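Local coordinates for heme oxygenase 1 (Synechocystis sp., PDB 1WE1), which binds heme and probably catalyses its oxygen-dependent opening to biliverdin IXalpha, with reducing equivalents from a reductase, releasing carbon monoxide and iron, at residues 84-89 with 146-151. Numbering follows the deposited sequence.
Sequences LQFYYG and MNLHDG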
loop_
_atom_site.group_PDB
_atom_site.type_symbol
_atom_site.label_atom_id
_atom_site.label_comp_id
_atom_site.label_asym_id
_atom_site.label_seq_id
_atom_site.Cartn_x
_atom_site.Cartn_y
_atom_site.Cartn_z
ATOM N N LEU A 84 1.129 -14.450 0.275
ATOM C CA LEU A 84 1.168 -15.116 -1.025
ATOM C C LEU A 84 1.181 -16.631 -0.803
ATOM O O LEU A 84 0.543 -17.398 -1.535
ATOM C CB LEU A 84 2.418 -14.681 -1.818
ATOM C CG LEU A 84 2.406 -13.226 -2.331
ATOM C CD1 LEU A 84 3.817 -12.730 -2.673
ATOM C CD2 LEU A 84 1.482 -13.141 -3.539
ATOM N N GLN A 85 1.925 -17.045 0.214
ATOM C CA GLN A 85 2.027 -18.450 0.572
ATOM C C GLN A 85 0.622 -18.985 0.847
ATOM O O GLN A 85 0.255 -20.064 0.390
ATOM C CB GLN A 85 2.889 -18.598 1.829
ATOM C CG GLN A 85 2.885 -19.992 2.436
ATOM C CD GLN A 85 4.061 -20.825 1.992
ATOM O OE1 GLN A 85 4.145 -21.240 0.839
ATOM N NE2 GLN A 85 4.988 -21.071 2.910
ATOM N N PHE A 86 -0.157 -18.212 1.594
ATOM C CA PHE A 86 -1.515 -18.582 1.948
ATOM C C PHE A 86 -2.486 -18.607 0.753
ATOM O O PHE A 86 -3.276 -19.546 0.605
ATOM C CB PHE A 86 -2.041 -17.626 3.025
ATOM C CG PHE A 86 -3.491 -17.831 3.354
ATOM C CD1 PHE A 86 -3.890 -18.872 4.190
ATOM C CD2 PHE A 86 -4.464 -17.027 2.771
ATOM C CE1 PHE A 86 -5.245 -19.118 4.440
ATOM C CE2 PHE A 86 -5.816 -17.259 3.010
ATOM C CZ PHE A 86 -6.209 -18.312 3.848
ATOM N N TYR A 87 -2.436 -17.584 -0.095
ATOM C CA TYR A 87 -3.325 -17.513 -1.247
ATOM C C TYR A 87 -2.889 -18.361 -2.432
ATOM O O TYR A 87 -3.725 -18.817 -3.210
ATOM C CB TYR A 87 -3.478 -16.062 -1.695
ATOM C CG TYR A 87 -4.244 -15.230 -0.712
ATOM C CD1 TYR A 87 -3.596 -14.339 0.132
ATOM C CD2 TYR A 87 -5.612 -15.384 -0.577
ATOM C CE1 TYR A 87 -4.297 -13.625 1.089
ATOM C CE2 TYR A 87 -6.324 -14.684 0.373
ATOM C CZ TYR A 87 -5.665 -13.801 1.207
ATOM O OH TYR A 87 -6.386 -13.096 2.149
ATOM N N TYR A 88 -1.583 -18.570 -2.570
ATOM C CA TYR A 88 -1.047 -19.350 -3.681
ATOM C C TYR A 88 -0.492 -20.704 -3.285
ATOM O O TYR A 88 -0.457 -21.626 -4.107
ATOM C CB TYR A 88 0.055 -18.567 -4.394
ATOM C CG TYR A 88 -0.471 -17.472 -5.283
ATOM C CD1 TYR A 88 -1.055 -17.767 -6.522
ATOM C CD2 TYR A 88 -0.407 -16.143 -4.883
ATOM C CE1 TYR A 88 -1.560 -16.761 -7.331
ATOM C CE2 TYR A 88 -0.905 -15.135 -5.680
ATOM C CZ TYR A 88 -1.481 -15.443 -6.899
ATOM O OH TYR A 88 -1.995 -14.424 -7.661
ATOM N N GLY A 89 -0.034 -20.824 -2.046
ATOM C CA GLY A 89 0.519 -22.086 -1.602
ATOM C C GLY A 89 2.020 -22.151 -1.793
ATOM O O GLY A 89 2.634 -21.218 -2.309
ATOM N N MET A 146 -13.995 -13.166 3.429
ATOM C CA MET A 146 -13.329 -14.332 2.852
ATOM C C MET A 146 -13.118 -15.472 3.853
ATOM O O MET A 146 -12.652 -16.553 3.488
ATOM C CB MET A 146 -11.971 -13.918 2.260
ATOM C CG MET A 146 -12.045 -13.129 0.959
ATOM S SD MET A 146 -10.442 -12.438 0.426
ATOM C CE MET A 146 -9.531 -13.900 0.182
ATOM N N ASN A 147 -13.459 -15.237 5.111
ATOM C CA ASN A 147 -13.282 -16.259 6.136
ATOM C C ASN A 147 -11.817 -16.643 6.338
ATOM O O ASN A 147 -11.394 -17.728 5.935
ATOM C CB ASN A 147 -14.086 -17.514 5.783
ATOM C CG ASN A 147 -15.507 -17.473 6.321
ATOM O OD1 ASN A 147 -16.302 -18.376 6.060
ATOM N ND2 ASN A 147 -15.829 -16.432 7.083
ATOM N N LEU A 148 -11.050 -15.748 6.958
ATOM C CA LEU A 148 -9.636 -16.002 7.234
ATOM C C LEU A 148 -9.404 -16.080 8.744
ATOM O O LEU A 148 -8.686 -15.249 9.312
ATOM C CB LEU A 148 -8.748 -14.891 6.649
ATOM C CG LEU A 148 -8.758 -14.623 5.146
ATOM C CD1 LEU A 148 -8.883 -15.938 4.404
ATOM C CD2 LEU A 148 -9.908 -13.710 4.795
ATOM N N HIS A 149 -10.014 -17.076 9.385
ATOM C CA HIS A 149 -9.881 -17.265 10.830
ATOM C C HIS A 149 -8.453 -16.937 11.256
ATOM O O HIS A 149 -8.234 -16.293 12.284
ATOM C CB HIS A 149 -10.230 -18.708 11.217
ATOM C CG HIS A 149 -11.504 -19.205 10.604
ATOM N ND1 HIS A 149 -11.606 -19.544 9.271
ATOM C CD2 HIS A 149 -12.735 -19.397 11.135
ATOM C CE1 HIS A 149 -12.844 -19.923 9.007
ATOM N NE2 HIS A 149 -13.550 -19.843 10.121
ATOM N N ASP A 150 -7.491 -17.380 10.450
ATOM C CA ASP A 150 -6.078 -17.116 10.705
ATOM C C ASP A 150 -5.261 -17.394 9.448
ATOM O O ASP A 150 -5.285 -18.503 8.908
ATOM C CB ASP A 150 -5.560 -17.976 11.862
ATOM C CG ASP A 150 -4.819 -17.155 12.905
ATOM O OD1 ASP A 150 -3.972 -16.315 12.521
ATOM O OD2 ASP A 150 -5.081 -17.350 14.110
ATOM N N GLY A 151 -4.535 -16.378 8.992
ATOM C CA GLY A 151 -3.739 -16.511 7.789
ATOM C C GLY A 151 -4.396 -15.713 6.677
ATOM O O GLY A 151 -5.627 -15.661 6.581
#
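Phe86, in the last turn of helix 77-88, faces Gly151 with CA atoms 6.6 Å apart, the closest CA pair between 84-89 and 146-151. No hydrogen bond joins the two segments; the contact is by van der Waals packing of side chains and of the Gly151 backbone. Phe86 CG lies trans to the backbone N (chi1 174°), which sends the ring out to the loop; Gly151 C sits 3.9 Å above the centre of one of its faces. The far end of the same ring meets Leu148 obliquely, with CE2 3.6 Å from Leu148 CD1. The Tyr87 ring edge meets Met146, the last residue of helix 120-146, whose chain, bent at chi3 (63°), brings CE to 3.3 Å from Tyr87 CE2. One face of the Tyr87 ring is covered by Phe86 CD2, 3.6 Å above its centre. Tyr87 OH passes 4.1 Å from Leu148 CG and hydrogen-bonds to Gly152 O, just after segment 146-151. Losing the phenol to an alanine at Tyr87 is likely to leave Gly152 O without this donor and Met146 CE without its aromatic neighbour. Away from the heme pocket, the contact belongs to the all-helical heme oxygenase fold, packing the C-terminal end of helix 77-88 against the last residue of helix 120-146 and the loop that leads from it toward helix 164-176.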